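Local coordinates for carbon dioxide concentrating mechanism protein ccmL (PDB 2QW7) that probably forms the pentameric vertices of the carboxysome shell, introducing curvature into the otherwise flat hexagonal layers that enclose RuBisCO, at residues Q2-L7 with V55-G60; T16-G21 with D71-A76; L24-F29 with E38-A43. One frame throughout, in Å; residues are numbered along the deposited sequence.

Contact 1. Residues Q2-L7 with V55-G60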
ATOM      1  N   GLN A   2      -3.501  -9.180   8.473  1.00 30.24           N
ATOM      2  CA  GLN A   2      -4.747  -8.665   9.101  1.00 25.54           C
ATOM      3  C   GLN A   2      -5.684  -9.752   9.585  1.00 26.29           C
ATOM      4  O   GLN A   2      -5.813 -10.825   9.022  1.00 24.97           O
ATOM      5  CB  GLN A   2      -5.532  -7.705   8.199  1.00 25.97           C
ATOM      6  CG  GLN A   2      -4.955  -6.282   7.905  1.00 20.01           C
ATOM      7  CD  GLN A   2      -5.066  -5.282   8.972  1.00 16.66           C
ATOM      8  OE1 GLN A   2      -6.138  -4.645   9.182  1.00 32.92           O
ATOM      9  NE2 GLN A   2      -3.949  -5.038   9.639  1.00  6.62           N
ATOM     10  N   LEU A   3      -6.334  -9.465  10.699  1.00 29.63           N
ATOM     11  CA  LEU A   3      -7.258 -10.402  11.259  1.00 27.41           C
ATOM     12  C   LEU A   3      -8.521 -10.094  10.424  1.00 26.61           C
ATOM     13  O   LEU A   3      -8.799  -8.929  10.141  1.00 24.49           O
ATOM     14  CB  LEU A   3      -7.448 -10.186  12.749  1.00 29.46           C
ATOM     15  CG  LEU A   3      -6.371 -10.207  13.849  1.00 28.55           C
ATOM     16  CD1 LEU A   3      -6.962  -9.324  15.092  1.00 20.59           C
ATOM     17  CD2 LEU A   3      -5.906 -11.610  14.240  1.00 17.79           C
ATOM     18  N   ALA A   4      -9.226 -11.153  10.026  1.00 25.21           N
ATOM     19  CA  ALA A   4     -10.394 -11.094   9.181  1.00 26.02           C
ATOM     20  C   ALA A   4     -11.310 -12.280   9.415  1.00 27.67           C
ATOM     21  O   ALA A   4     -10.867 -13.331   9.887  1.00 28.29           O
ATOM     22  CB  ALA A   4     -10.011 -11.083   7.776  1.00 13.44           C
ATOM     23  N   LYS A   5     -12.582 -12.068   9.064  1.00 27.47           N
ATOM     24  CA  LYS A   5     -13.650 -13.066   9.170  1.00 28.64           C
ATOM     25  C   LYS A   5     -14.095 -13.477   7.751  1.00 26.81           C
ATOM     26  O   LYS A   5     -14.210 -12.610   6.859  1.00 22.93           O
ATOM     27  CB  LYS A   5     -14.887 -12.493   9.902  1.00 30.66           C
ATOM     28  CG  LYS A   5     -15.984 -13.482  10.219  1.00 28.20           C
ATOM     29  CD  LYS A   5     -16.695 -13.059  11.517  1.00 33.33           C
ATOM     30  CE  LYS A   5     -17.895 -13.923  11.931  1.00 33.24           C
ATOM     31  NZ  LYS A   5     -18.040 -13.877  13.416  1.00 30.06           N
ATOM     32  N   VAL A   6     -14.340 -14.777   7.552  1.00 23.90           N
ATOM     33  CA  VAL A   6     -14.800 -15.228   6.252  1.00 22.66           C
ATOM     34  C   VAL A   6     -16.275 -14.977   6.088  1.00 23.70           C
ATOM     35  O   VAL A   6     -17.104 -15.458   6.860  1.00 23.96           O
ATOM     36  CB  VAL A   6     -14.408 -16.684   5.911  1.00 20.94           C
ATOM     37  CG1 VAL A   6     -14.995 -17.062   4.592  1.00 19.34           C
ATOM     38  CG2 VAL A   6     -12.865 -16.834   5.802  1.00 15.18           C
ATOM     39  N   LEU A   7     -16.594 -14.151   5.098  1.00 26.58           N
ATOM     40  CA  LEU A   7     -17.951 -13.771   4.783  1.00 27.04           C
ATOM     41  C   LEU A   7     -18.597 -14.639   3.721  1.00 28.55           C
ATOM     42  O   LEU A   7     -19.747 -15.027   3.809  1.00 29.63           O
ATOM     43  CB  LEU A   7     -17.955 -12.339   4.318  1.00 30.84           C
ATOM     44  CG  LEU A   7     -18.198 -11.307   5.400  1.00 29.78           C
ATOM     45  CD1 LEU A   7     -17.345 -11.640   6.624  1.00 32.72           C
ATOM     46  CD2 LEU A   7     -17.870  -9.967   4.791  1.00 23.12           C
ATOM     47  N   VAL A  55      -9.426 -15.472  10.400  1.00 25.91           N
ATOM     48  CA  VAL A  55      -8.292 -15.852   9.584  1.00 23.18           C
ATOM     49  C   VAL A  55      -7.218 -14.771   9.492  1.00 26.60           C
ATOM     50  O   VAL A  55      -7.437 -13.595   9.803  1.00 23.27           O
ATOM     51  CB  VAL A  55      -8.871 -16.249   8.169  1.00 23.46           C
ATOM     52  CG1 VAL A  55     -10.140 -17.156   8.322  1.00 17.12           C
ATOM     53  CG2 VAL A  55      -9.253 -15.052   7.362  1.00 20.72           C
ATOM     54  N   LEU A  56      -6.035 -15.209   9.047  1.00 27.64           N
ATOM     55  CA  LEU A  56      -4.891 -14.316   8.791  1.00 26.74           C
ATOM     56  C   LEU A  56      -4.785 -14.042   7.323  1.00 27.61           C
ATOM     57  O   LEU A  56      -4.582 -14.993   6.556  1.00 28.26           O
ATOM     58  CB  LEU A  56      -3.562 -14.936   9.174  1.00 28.26           C
ATOM     59  CG  LEU A  56      -3.571 -15.068  10.684  1.00 34.15           C
ATOM     60  CD1 LEU A  56      -2.146 -15.543  10.953  1.00 29.06           C
ATOM     61  CD2 LEU A  56      -4.115 -13.766  11.475  1.00 22.30           C
ATOM     62  N   VAL A  57      -4.795 -12.738   6.988  1.00 27.89           N
ATOM     63  CA  VAL A  57      -4.757 -12.244   5.604  1.00 27.35           C
ATOM     64  C   VAL A  57      -3.424 -11.573   5.304  1.00 26.64           C
ATOM     65  O   VAL A  57      -3.086 -10.575   5.910  1.00 28.31           O
ATOM     66  CB  VAL A  57      -5.871 -11.116   5.389  1.00 30.48           C
ATOM     67  CG1 VAL A  57      -5.831 -10.631   3.957  1.00 25.42           C
ATOM     68  CG2 VAL A  57      -7.374 -11.565   5.852  1.00 24.54           C
ATOM     69  N   ALA A  58      -2.658 -12.129   4.401  1.00 23.58           N
ATOM     70  CA  ALA A  58      -1.440 -11.528   3.931  1.00 23.54           C
ATOM     71  C   ALA A  58      -1.760 -10.633   2.737  1.00 25.55           C
ATOM     72  O   ALA A  58      -2.368 -11.077   1.782  1.00 26.23           O
ATOM     73  CB  ALA A  58      -0.396 -12.639   3.497  1.00 23.02           C
ATOM     74  N   ARG A  59      -1.288  -9.388   2.753  1.00 25.58           N
ATOM     75  CA  ARG A  59      -1.423  -8.454   1.623  1.00 24.64           C
ATOM     76  C   ARG A  59      -0.205  -8.200   0.694  1.00 27.96           C
ATOM     77  O   ARG A  59       1.014  -8.513   0.981  1.00 25.67           O
ATOM     78  CB  ARG A  59      -1.768  -7.106   2.149  1.00 27.15           C
ATOM     79  CG  ARG A  59      -3.288  -6.873   2.157  1.00 32.56           C
ATOM     80  CD  ARG A  59      -3.838  -7.077   3.446  1.00 27.31           C
ATOM     81  NE  ARG A  59      -3.755  -5.764   4.070  1.00 36.42           N
ATOM     82  CZ  ARG A  59      -3.093  -5.451   5.178  1.00 35.33           C
ATOM     83  NH1 ARG A  59      -2.414  -6.386   5.862  1.00 34.68           N
ATOM     84  NH2 ARG A  59      -3.212  -4.197   5.638  1.00 28.51           N
ATOM     85  N   GLY A  60      -0.561  -7.672  -0.483  1.00 23.04           N
ATOM     86  CA  GLY A  60       0.516  -7.303  -1.398  1.00 23.13           C
ATOM     87  C   GLY A  60       1.309  -8.469  -1.871  1.00 20.38           C
ATOM     88  O   GLY A  60       0.800  -9.535  -1.954  1.00 26.89           O
TER

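Contact 2. Residues T16-G21 with D71-A76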
ATOM      1  N   THR A  16      -8.437 -14.514 -15.660  1.00 29.94           N
ATOM      2  CA  THR A  16      -7.133 -14.869 -16.208  1.00 30.74           C
ATOM      3  C   THR A  16      -6.805 -16.334 -15.941  1.00 32.84           C
ATOM      4  O   THR A  16      -7.178 -16.900 -14.925  1.00 33.42           O
ATOM      5  CB  THR A  16      -5.933 -14.044 -15.645  1.00 22.76           C
ATOM      6  OG1 THR A  16      -6.122 -13.777 -14.242  1.00 22.00           O
ATOM      7  CG2 THR A  16      -5.756 -12.793 -16.415  1.00 10.15           C
ATOM      8  N   PRO A  17      -6.114 -16.973 -16.882  1.00 35.10           N
ATOM      9  CA  PRO A  17      -5.574 -18.313 -16.704  1.00 34.96           C
ATOM     10  C   PRO A  17      -4.709 -18.559 -15.458  1.00 36.71           C
ATOM     11  O   PRO A  17      -4.564 -19.715 -15.037  1.00 39.31           O
ATOM     12  CB  PRO A  17      -4.672 -18.446 -17.895  1.00 31.63           C
ATOM     13  CG  PRO A  17      -5.308 -17.634 -18.923  1.00 31.31           C
ATOM     14  CD  PRO A  17      -5.951 -16.501 -18.263  1.00 31.51           C
ATOM     15  N   ASN A  18      -4.115 -17.495 -14.913  1.00 37.26           N
ATOM     16  CA  ASN A  18      -3.266 -17.579 -13.732  1.00 35.11           C
ATOM     17  C   ASN A  18      -4.135 -17.582 -12.468  1.00 34.27           C
ATOM     18  O   ASN A  18      -3.615 -17.601 -11.361  1.00 36.90           O
ATOM     19  CB  ASN A  18      -2.332 -16.354 -13.605  1.00 37.21           C
ATOM     20  CG  ASN A  18      -1.835 -15.772 -14.947  1.00 42.90           C
ATOM     21  OD1 ASN A  18      -2.613 -15.257 -15.764  1.00 45.26           O
ATOM     22  ND2 ASN A  18      -0.506 -15.766 -15.128  1.00 46.56           N
ATOM     23  N   LEU A  19      -5.452 -17.491 -12.625  1.00 31.28           N
ATOM     24  CA  LEU A  19      -6.341 -17.446 -11.480  1.00 29.68           C
ATOM     25  C   LEU A  19      -7.189 -18.688 -11.454  1.00 32.57           C
ATOM     26  O   LEU A  19      -8.129 -18.797 -10.664  1.00 33.61           O
ATOM     27  CB  LEU A  19      -7.232 -16.213 -11.594  1.00 26.50           C
ATOM     28  CG  LEU A  19      -7.366 -15.310 -10.357  1.00 27.23           C
ATOM     29  CD1 LEU A  19      -5.989 -15.143  -9.659  1.00 26.72           C
ATOM     30  CD2 LEU A  19      -8.014 -13.960 -10.732  1.00 18.98           C
ATOM     31  N   THR A  20      -6.867 -19.625 -12.332  1.00 33.94           N
ATOM     32  CA  THR A  20      -7.609 -20.868 -12.412  1.00 34.28           C
ATOM     33  C   THR A  20      -7.049 -21.782 -11.316  1.00 36.63           C
ATOM     34  O   THR A  20      -5.847 -21.890 -11.114  1.00 39.15           O
ATOM     35  CB  THR A  20      -7.532 -21.573 -13.805  1.00 37.27           C
ATOM     36  OG1 THR A  20      -6.166 -21.797 -14.180  1.00 33.87           O
ATOM     37  CG2 THR A  20      -8.274 -20.759 -14.906  1.00 37.42           C
ATOM     38  N   GLY A  21      -7.938 -22.441 -10.597  1.00 36.64           N
ATOM     39  CA  GLY A  21      -7.518 -23.319  -9.510  1.00 34.31           C
ATOM     40  C   GLY A  21      -7.311 -22.589  -8.197  1.00 34.28           C
ATOM     41  O   GLY A  21      -6.883 -23.185  -7.213  1.00 33.77           O
ATOM     42  N   ASP A  71       3.416 -16.604  -9.888  1.00 35.19           N
ATOM     43  CA  ASP A  71       2.990 -15.972 -11.137  1.00 36.20           C
ATOM     44  C   ASP A  71       1.489 -15.655 -11.223  1.00 34.40           C
ATOM     45  O   ASP A  71       0.974 -15.402 -12.314  1.00 37.13           O
ATOM     46  CB  ASP A  71       3.424 -16.819 -12.350  1.00 38.56           C
ATOM     47  CG  ASP A  71       4.526 -16.156 -13.140  1.00 40.67           C
ATOM     48  OD1 ASP A  71       5.533 -15.707 -12.549  1.00 45.76           O
ATOM     49  OD2 ASP A  71       4.344 -16.018 -14.365  1.00 42.79           O
ATOM     50  N   ARG A  72       0.810 -15.665 -10.081  1.00 34.03           N
ATOM     51  CA  ARG A  72      -0.637 -15.408 -10.035  1.00 34.11           C
ATOM     52  C   ARG A  72      -0.890 -13.981  -9.636  1.00 30.83           C
ATOM     53  O   ARG A  72      -0.169 -13.452  -8.818  1.00 27.91           O
ATOM     54  CB  ARG A  72      -1.369 -16.228  -8.968  1.00 37.23           C
ATOM     55  CG  ARG A  72      -1.514 -17.717  -9.195  1.00 42.21           C
ATOM     56  CD  ARG A  72      -2.852 -18.263  -8.596  1.00 43.70           C
ATOM     57  NE  ARG A  72      -2.892 -19.720  -8.366  1.00 46.16           N
ATOM     58  CZ  ARG A  72      -2.688 -20.666  -9.291  1.00 49.86           C
ATOM     59  NH1 ARG A  72      -2.357 -20.373 -10.546  1.00 49.34           N
ATOM     60  NH2 ARG A  72      -2.770 -21.949  -8.949  1.00 51.28           N
ATOM     61  N   PRO A  73      -1.976 -13.369 -10.132  1.00 31.62           N
ATOM     62  CA  PRO A  73      -2.303 -11.999  -9.791  1.00 30.27           C
ATOM     63  C   PRO A  73      -2.950 -11.830  -8.436  1.00 29.83           C
ATOM     64  O   PRO A  73      -3.985 -11.108  -8.289  1.00 32.93           O
ATOM     65  CB  PRO A  73      -3.356 -11.650 -10.841  1.00 32.33           C
ATOM     66  CG  PRO A  73      -4.105 -12.867 -10.943  1.00 33.56           C
ATOM     67  CD  PRO A  73      -2.977 -13.886 -11.075  1.00 34.53           C
ATOM     68  N   LEU A  74      -2.318 -12.469  -7.461  1.00 26.37           N
ATOM     69  CA  LEU A  74      -2.781 -12.467  -6.095  1.00 25.84           C
ATOM     70  C   LEU A  74      -2.211 -11.309  -5.217  1.00 26.34           C
ATOM     71  O   LEU A  74      -0.978 -11.169  -5.048  1.00 25.05           O
ATOM     72  CB  LEU A  74      -2.570 -13.879  -5.508  1.00 17.49           C
ATOM     73  CG  LEU A  74      -3.618 -14.959  -5.847  1.00 19.28           C
ATOM     74  CD1 LEU A  74      -3.257 -16.401  -5.458  1.00 15.45           C
ATOM     75  CD2 LEU A  74      -4.942 -14.615  -5.075  1.00 24.81           C
ATOM     76  N   ASP A  75      -3.175 -10.490  -4.767  1.00 29.32           N
ATOM     77  CA  ASP A  75      -3.073  -9.339  -3.882  1.00 27.71           C
ATOM     78  C   ASP A  75      -3.128  -9.629  -2.390  1.00 28.58           C
ATOM     79  O   ASP A  75      -2.512  -8.918  -1.571  1.00 29.20           O
ATOM     80  CB  ASP A  75      -4.444  -8.640  -3.950  1.00 32.77           C
ATOM     81  CG  ASP A  75      -4.480  -7.487  -4.839  1.00 36.59           C
ATOM     82  OD1 ASP A  75      -3.940  -7.547  -5.957  1.00 50.59           O
ATOM     83  OD2 ASP A  75      -5.075  -6.498  -4.417  1.00 33.20           O
ATOM     84  N   ALA A  76      -4.003 -10.592  -2.075  1.00 27.66           N
ATOM     85  CA  ALA A  76      -4.418 -10.979  -0.743  1.00 24.57           C
ATOM     86  C   ALA A  76      -4.628 -12.473  -0.668  1.00 27.53           C
ATOM     87  O   ALA A  76      -5.374 -13.029  -1.464  1.00 28.00           O
ATOM     88  CB  ALA A  76      -5.711 -10.265  -0.330  1.00 27.25           C
TER

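Contact 3. Residues L24-F29 with E38-A43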
ATOM      1  N   LEU A  24     -11.484 -18.391  -4.200  1.00 27.15           N
ATOM      2  CA  LEU A  24     -11.556 -16.966  -3.857  1.00 27.05           C
ATOM      3  C   LEU A  24     -12.524 -16.688  -2.760  1.00 24.56           C
ATOM      4  O   LEU A  24     -13.730 -16.720  -2.952  1.00 26.28           O
ATOM      5  CB  LEU A  24     -11.951 -16.089  -5.054  1.00 30.05           C
ATOM      6  CG  LEU A  24     -11.180 -16.170  -6.380  1.00 32.84           C
ATOM      7  CD1 LEU A  24     -11.943 -15.270  -7.388  1.00 30.26           C
ATOM      8  CD2 LEU A  24      -9.683 -15.825  -6.251  1.00 30.47           C
ATOM      9  N   LEU A  25     -11.987 -16.279  -1.635  1.00 26.04           N
ATOM     10  CA  LEU A  25     -12.779 -15.998  -0.476  1.00 26.80           C
ATOM     11  C   LEU A  25     -12.855 -14.521  -0.201  1.00 24.32           C
ATOM     12  O   LEU A  25     -11.765 -13.869  -0.301  1.00 24.98           O
ATOM     13  CB  LEU A  25     -12.114 -16.694   0.716  1.00 26.54           C
ATOM     14  CG  LEU A  25     -12.396 -18.174   0.862  1.00 26.58           C
ATOM     15  CD1 LEU A  25     -11.560 -18.611   2.065  1.00 22.10           C
ATOM     16  CD2 LEU A  25     -13.930 -18.423   1.017  1.00 24.71           C
ATOM     17  N   LEU A  26     -14.079 -14.063   0.150  1.00 22.12           N
ATOM     18  CA  LEU A  26     -14.320 -12.715   0.567  1.00 22.11           C
ATOM     19  C   LEU A  26     -14.103 -12.683   2.062  1.00 25.37           C
ATOM     20  O   LEU A  26     -14.857 -13.228   2.839  1.00 28.68           O
ATOM     21  CB  LEU A  26     -15.754 -12.310   0.253  1.00 28.95           C
ATOM     22  CG  LEU A  26     -16.466 -10.995   0.655  1.00 25.05           C
ATOM     23  CD1 LEU A  26     -15.893  -9.740  -0.011  1.00 12.84           C
ATOM     24  CD2 LEU A  26     -17.871 -11.265   0.168  1.00 25.03           C
ATOM     25  N   VAL A  27     -13.074 -11.977   2.495  1.00 28.41           N
ATOM     26  CA  VAL A  27     -12.770 -11.853   3.918  1.00 25.73           C
ATOM     27  C   VAL A  27     -12.808 -10.430   4.396  1.00 26.90           C
ATOM     28  O   VAL A  27     -11.954  -9.636   3.976  1.00 26.28           O
ATOM     29  CB  VAL A  27     -11.366 -12.428   4.262  1.00 25.32           C
ATOM     30  CG1 VAL A  27     -11.519 -13.897   4.385  1.00 25.55           C
ATOM     31  CG2 VAL A  27     -10.184 -12.014   3.257  1.00  9.48           C
ATOM     32  N   GLN A  28     -13.746 -10.130   5.306  1.00 24.91           N
ATOM     33  CA  GLN A  28     -13.906  -8.796   5.918  1.00 21.72           C
ATOM     34  C   GLN A  28     -12.908  -8.560   7.042  1.00 26.44           C
ATOM     35  O   GLN A  28     -12.753  -9.403   7.950  1.00 28.43           O
ATOM     36  CB  GLN A  28     -15.279  -8.676   6.529  1.00 26.19           C
ATOM     37  CG  GLN A  28     -15.524  -7.296   7.185  1.00 24.13           C
ATOM     38  CD  GLN A  28     -16.962  -7.007   7.274  1.00 22.81           C
ATOM     39  OE1 GLN A  28     -17.770  -7.826   7.724  1.00 26.05           O
ATOM     40  NE2 GLN A  28     -17.311  -5.800   6.905  1.00 37.28           N
ATOM     41  N   PHE A  29     -12.234  -7.412   7.023  1.00 27.70           N
ATOM     42  CA  PHE A  29     -11.247  -7.144   8.065  1.00 25.31           C
ATOM     43  C   PHE A  29     -11.862  -6.810   9.422  1.00 30.16           C
ATOM     44  O   PHE A  29     -13.034  -6.275   9.562  1.00 26.38           O
ATOM     45  CB  PHE A  29     -10.315  -6.023   7.670  1.00 31.23           C
ATOM     46  CG  PHE A  29      -9.332  -6.372   6.552  1.00 29.39           C
ATOM     47  CD1 PHE A  29      -8.909  -5.399   5.694  1.00 25.32           C
ATOM     48  CD2 PHE A  29      -8.775  -7.635   6.422  1.00 30.16           C
ATOM     49  CE1 PHE A  29      -7.916  -5.691   4.704  1.00 33.32           C
ATOM     50  CE2 PHE A  29      -7.858  -7.922   5.382  1.00 31.71           C
ATOM     51  CZ  PHE A  29      -7.409  -6.945   4.532  1.00 21.69           C
ATOM     52  N   GLU A  38     -14.673  -1.845   7.484  1.00 41.39           N
ATOM     53  CA  GLU A  38     -15.224  -1.714   6.141  1.00 40.50           C
ATOM     54  C   GLU A  38     -14.266  -2.378   5.162  1.00 36.94           C
ATOM     55  O   GLU A  38     -14.686  -3.075   4.237  1.00 36.30           O
ATOM     56  CB  GLU A  38     -15.442  -0.248   5.768  1.00 39.87           C
ATOM     57  CG  GLU A  38     -16.050  -0.032   4.374  1.00 40.75           C
ATOM     58  CD  GLU A  38     -16.004   1.414   3.975  1.00 42.34           C
ATOM     59  OE1 GLU A  38     -14.877   1.903   3.784  1.00 35.53           O
ATOM     60  OE2 GLU A  38     -17.088   2.065   3.881  1.00 48.60           O
ATOM     61  N   ARG A  39     -12.979  -2.154   5.390  1.00 35.90           N
ATOM     62  CA  ARG A  39     -11.936  -2.750   4.579  1.00 36.94           C
ATOM     63  C   ARG A  39     -12.133  -4.265   4.496  1.00 33.43           C
ATOM     64  O   ARG A  39     -12.511  -4.891   5.488  1.00 30.31           O
ATOM     65  CB  ARG A  39     -10.547  -2.359   5.099  1.00 39.44           C
ATOM     66  CG  ARG A  39      -9.966  -1.035   4.510  1.00 42.40           C
ATOM     67  CD  ARG A  39      -9.312  -1.334   3.102  1.00 47.71           C
ATOM     68  NE  ARG A  39      -8.057  -2.119   3.164  1.00 42.40           N
ATOM     69  CZ  ARG A  39      -7.625  -2.969   2.227  1.00 45.39           C
ATOM     70  NH1 ARG A  39      -6.472  -3.641   2.385  1.00 49.54           N
ATOM     71  NH2 ARG A  39      -8.345  -3.209   1.142  1.00 46.44           N
ATOM     72  N   TYR A  40     -11.904  -4.805   3.295  1.00 31.24           N
ATOM     73  CA  TYR A  40     -12.025  -6.226   2.986  1.00 30.76           C
ATOM     74  C   TYR A  40     -10.961  -6.676   1.946  1.00 26.57           C
ATOM     75  O   TYR A  40     -10.121  -5.916   1.470  1.00 24.44           O
ATOM     76  CB  TYR A  40     -13.414  -6.545   2.416  1.00 28.97           C
ATOM     77  CG  TYR A  40     -13.646  -6.029   1.003  1.00 31.32           C
ATOM     78  CD1 TYR A  40     -13.298  -6.792  -0.127  1.00 29.15           C
ATOM     79  CD2 TYR A  40     -14.280  -4.814   0.785  1.00 31.63           C
ATOM     80  CE1 TYR A  40     -13.467  -6.307  -1.434  1.00 24.74           C
ATOM     81  CE2 TYR A  40     -14.473  -4.323  -0.512  1.00 31.86           C
ATOM     82  CZ  TYR A  40     -14.042  -5.058  -1.625  1.00 32.15           C
ATOM     83  OH  TYR A  40     -14.240  -4.539  -2.907  1.00 28.10           O
ATOM     84  N   GLU A  41     -10.969  -7.953   1.631  1.00 28.23           N
ATOM     85  CA  GLU A  41     -10.231  -8.404   0.468  1.00 28.38           C
ATOM     86  C   GLU A  41     -10.940  -9.599  -0.100  1.00 26.06           C
ATOM     87  O   GLU A  41     -11.530 -10.388   0.612  1.00 28.67           O
ATOM     88  CB  GLU A  41      -8.791  -8.874   0.735  1.00 30.23           C
ATOM     89  CG  GLU A  41      -7.732  -7.835   0.836  1.00 27.26           C
ATOM     90  CD  GLU A  41      -7.496  -6.985  -0.401  1.00 30.74           C
ATOM     91  OE1 GLU A  41      -7.549  -7.446  -1.585  1.00 30.79           O
ATOM     92  OE2 GLU A  41      -7.138  -5.817  -0.136  1.00 26.31           O
ATOM     93  N   VAL A  42     -10.905  -9.723  -1.403  1.00 24.10           N
ATOM     94  CA  VAL A  42     -11.264 -10.999  -2.019  1.00 26.26           C
ATOM     95  C   VAL A  42      -9.872 -11.681  -2.089  1.00 24.38           C
ATOM     96  O   VAL A  42      -8.949 -11.256  -2.800  1.00 23.18           O
ATOM     97  CB  VAL A  42     -12.078 -10.873  -3.339  1.00 27.65           C
ATOM     98  CG1 VAL A  42     -12.292 -12.249  -3.940  1.00 24.61           C
ATOM     99  CG2 VAL A  42     -13.451 -10.198  -3.040  1.00 21.29           C
ATOM    100  N   ALA A  43      -9.703 -12.679  -1.240  1.00 24.61           N
ATOM    101  CA  ALA A  43      -8.406 -13.349  -1.096  1.00 25.43           C
ATOM    102  C   ALA A  43      -8.392 -14.787  -1.631  1.00 24.55           C
ATOM    103  O   ALA A  43      -9.359 -15.510  -1.624  1.00 24.41           O
ATOM    104  CB  ALA A  43      -7.977 -13.323   0.460  1.00 18.47           C
TER

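Contact 1. Residues Q2-L7 with V55-G60
Gln-2 and Arg-59 are brought together by two bent side chains: the glutamine sets CG anti to its carbonyl carbon and turns again at chi2 (-76°), while the arginine bends at both chi2 and chi3. CG of Gln-2 then lies over one face of the Arg-59 guanidinium, offset toward its rim, 3.3 Å from NH1. Amide and guanidinium planes are 43° apart, so the contact is a methylene against a flat cation rather than a stack of the two groups. Their polar ends serve a neighbouring subunit: Gln-2 NE2 hydrogen-bonds to Tyr-40 O and Glu-41 OE1 of that chain, and Arg-59 NH1 makes a salt bridge with its Asp-75.

Ala-4 points its CB to the same sheet face as Gln-2, where it touches CG2 of Val-57 at a short 3.3 Å. Two residues further along, CG2 of Val-6 meets CG1 of Val-55 at 3.7 Å, the two side chains crossing at about a right angle. The strands belong to the curled mixed sheet of this CcmL/EutN-family domain, a member of the OB clan, and pair antiparallel within it; their axes run 123° apart, far from a flat pairing. Hydrogen-bonded pairs Gln-2 with Val-57 and Ala-4 with Val-55 flank the non-hydrogen-bonded pair Leu-3 with Leu-56. The bond from Val-55 N to Ala-4 O is short at 2.6 Å and lies nearly along the C=O axis. Val-55 O in turn accepts Ala-4 N at 3.0 Å and also receives a CA-H contact from Leu-3. On the other face Leu-3 and Leu-56 run alongside each other with their CD2 atoms 3.9 Å apart, and Ile-82 of strand 76-86 touches both.

Contact 2. Residues T16-G21 with D71-A76
The Arg-72 guanidinium lies near two carbonyl oxygens of the 16-21 loop. Over one of its faces, toward the rim, stands Thr-20 O, 3.8 Å from NH2 and without a hydrogen bond. Asn-18 O comes in tilted from the guanidinium plane and takes a bond from NH1 at 3.2 Å. That donor stands 61° out of the Asn-18 carbonyl plane, and the N-H...O angle is 138°, so the grip is far from straight. The aliphatic part of the arginine runs alongside the same oxygen. With CG of Asn-18 anti to its carbonyl carbon (chi1 -34°), its amide comes beside Asp-71, and ND2 makes a weak bond to Asp-71 O at 3.2 Å. A leucine in place of Arg-72 has no NH1 to offer Asn-18 O, and residues 16-21 would probably be held less firmly against 71-76.

Next along the chain the Pro-73 ring pushes toward the 16-21 loop. Its CG meets CD1 of Leu-19 in an apolar contact, unusually short and doubtful in detail, in which the side chains cross obliquely; its CD lies against CB of Asn-18. Leu-19 also packs on Met-1 of a neighbouring subunit. Pro-73 is the centre of an inverse gamma turn, with Leu-74 N bonded to Arg-72 O at 2.7 Å. The opposing loop has its own internal ties: Leu-19 N binds Thr-16 O, and the Thr-20 hydroxyl binds Pro-17 O.

The contact joins two loops about 15 Å from the centre of the chain. One lies between strands 14-15 and 24-30, and Val-22 beyond it touches Arg-72 and Leu-74. The other runs into strand 76-86, where Asp-75 and Ala-76 touch Glu-41 of strand 39-45 and Ala-76 also meets Ala-43.

Contact 3. Residues L24-F29 with E38-A43
Phe-29 and Arg-39 extend together from neighbouring strands, but their flat groups are nearly perpendicular, with ring and guanidinium planes 77° apart. The phenyl ring turns its edge to the cation: CE1 sits over one face of the guanidinium, toward the rim, 3.4 Å from NH1. Backbone atom C of Tyr-40 lies over one face of the ring. CG of Glu-41 reaches CZ of Phe-29 at 3.8 Å, approaching obliquely. Within its own strand Arg-39 also makes a salt bridge, NH2 to Glu-41 OE2 at 3.1 Å, with the oxygen close to the guanidinium plane but the nitrogen above that of the carboxylate. Glu-41 has further partners in a neighbouring subunit, Arg-59 at OE2 and the Met-1 amino nitrogen at OE1, so several positive groups probably offset this buried carboxylate and the nearby Asp-75.

Tyr-40, on the other face with Leu-26 and Val-42, holds CG between its backbone N and carbonyl carbon (chi1 72°). There CD1 of Leu-26 touches both Tyr-40 CD1 and Val-42 CG2, each at 3.9 Å, and crosses both side chains at a slant. The tyrosine OH hydrogen-bonds to Leu-30 O and Leu-3 N of the neighbouring subunit. On the Glu-41 face, CG2 of Val-27 rests on CB of Ala-43 at 3.8 Å.

Five backbone bonds knit this antiparallel pair of the OB-clan domain, which Tyr-40 and Glu-41 carry into the pentamer interface. The bonds between Leu-25 and Ala-43 are the shortest, with Ala-43 N 2.6 Å from Leu-25 O. Strand 24-30 has strand 2-11 along its other edge, where Val-27 packs on Val-6. Strand 39-45 runs parallel to its further neighbour, strand 76-86, and brings Ala-43 against Ala-76 and Val-78.

From the N terminus, residues 2-7 begin a loop that contact 1 closes when 55-60 returns. Meanwhile 16-21 begins contact 2, which stays open past 60 until 71-76, so contacts 1 and 2 cross. Contact 3 joins 24-29 to 38-43 across the short connection that includes strand 36-37 and falls within both loops. Contacts 1 and 3 belong to one curled sheet, their centres about 7 Å apart, joined directly by backbone pairing between strands 2-11 and 24-30. Contact 2 ties two peripheral loops, its centre about 16 to 17 Å from the other centres, yet Ala-76 at its end packs against both.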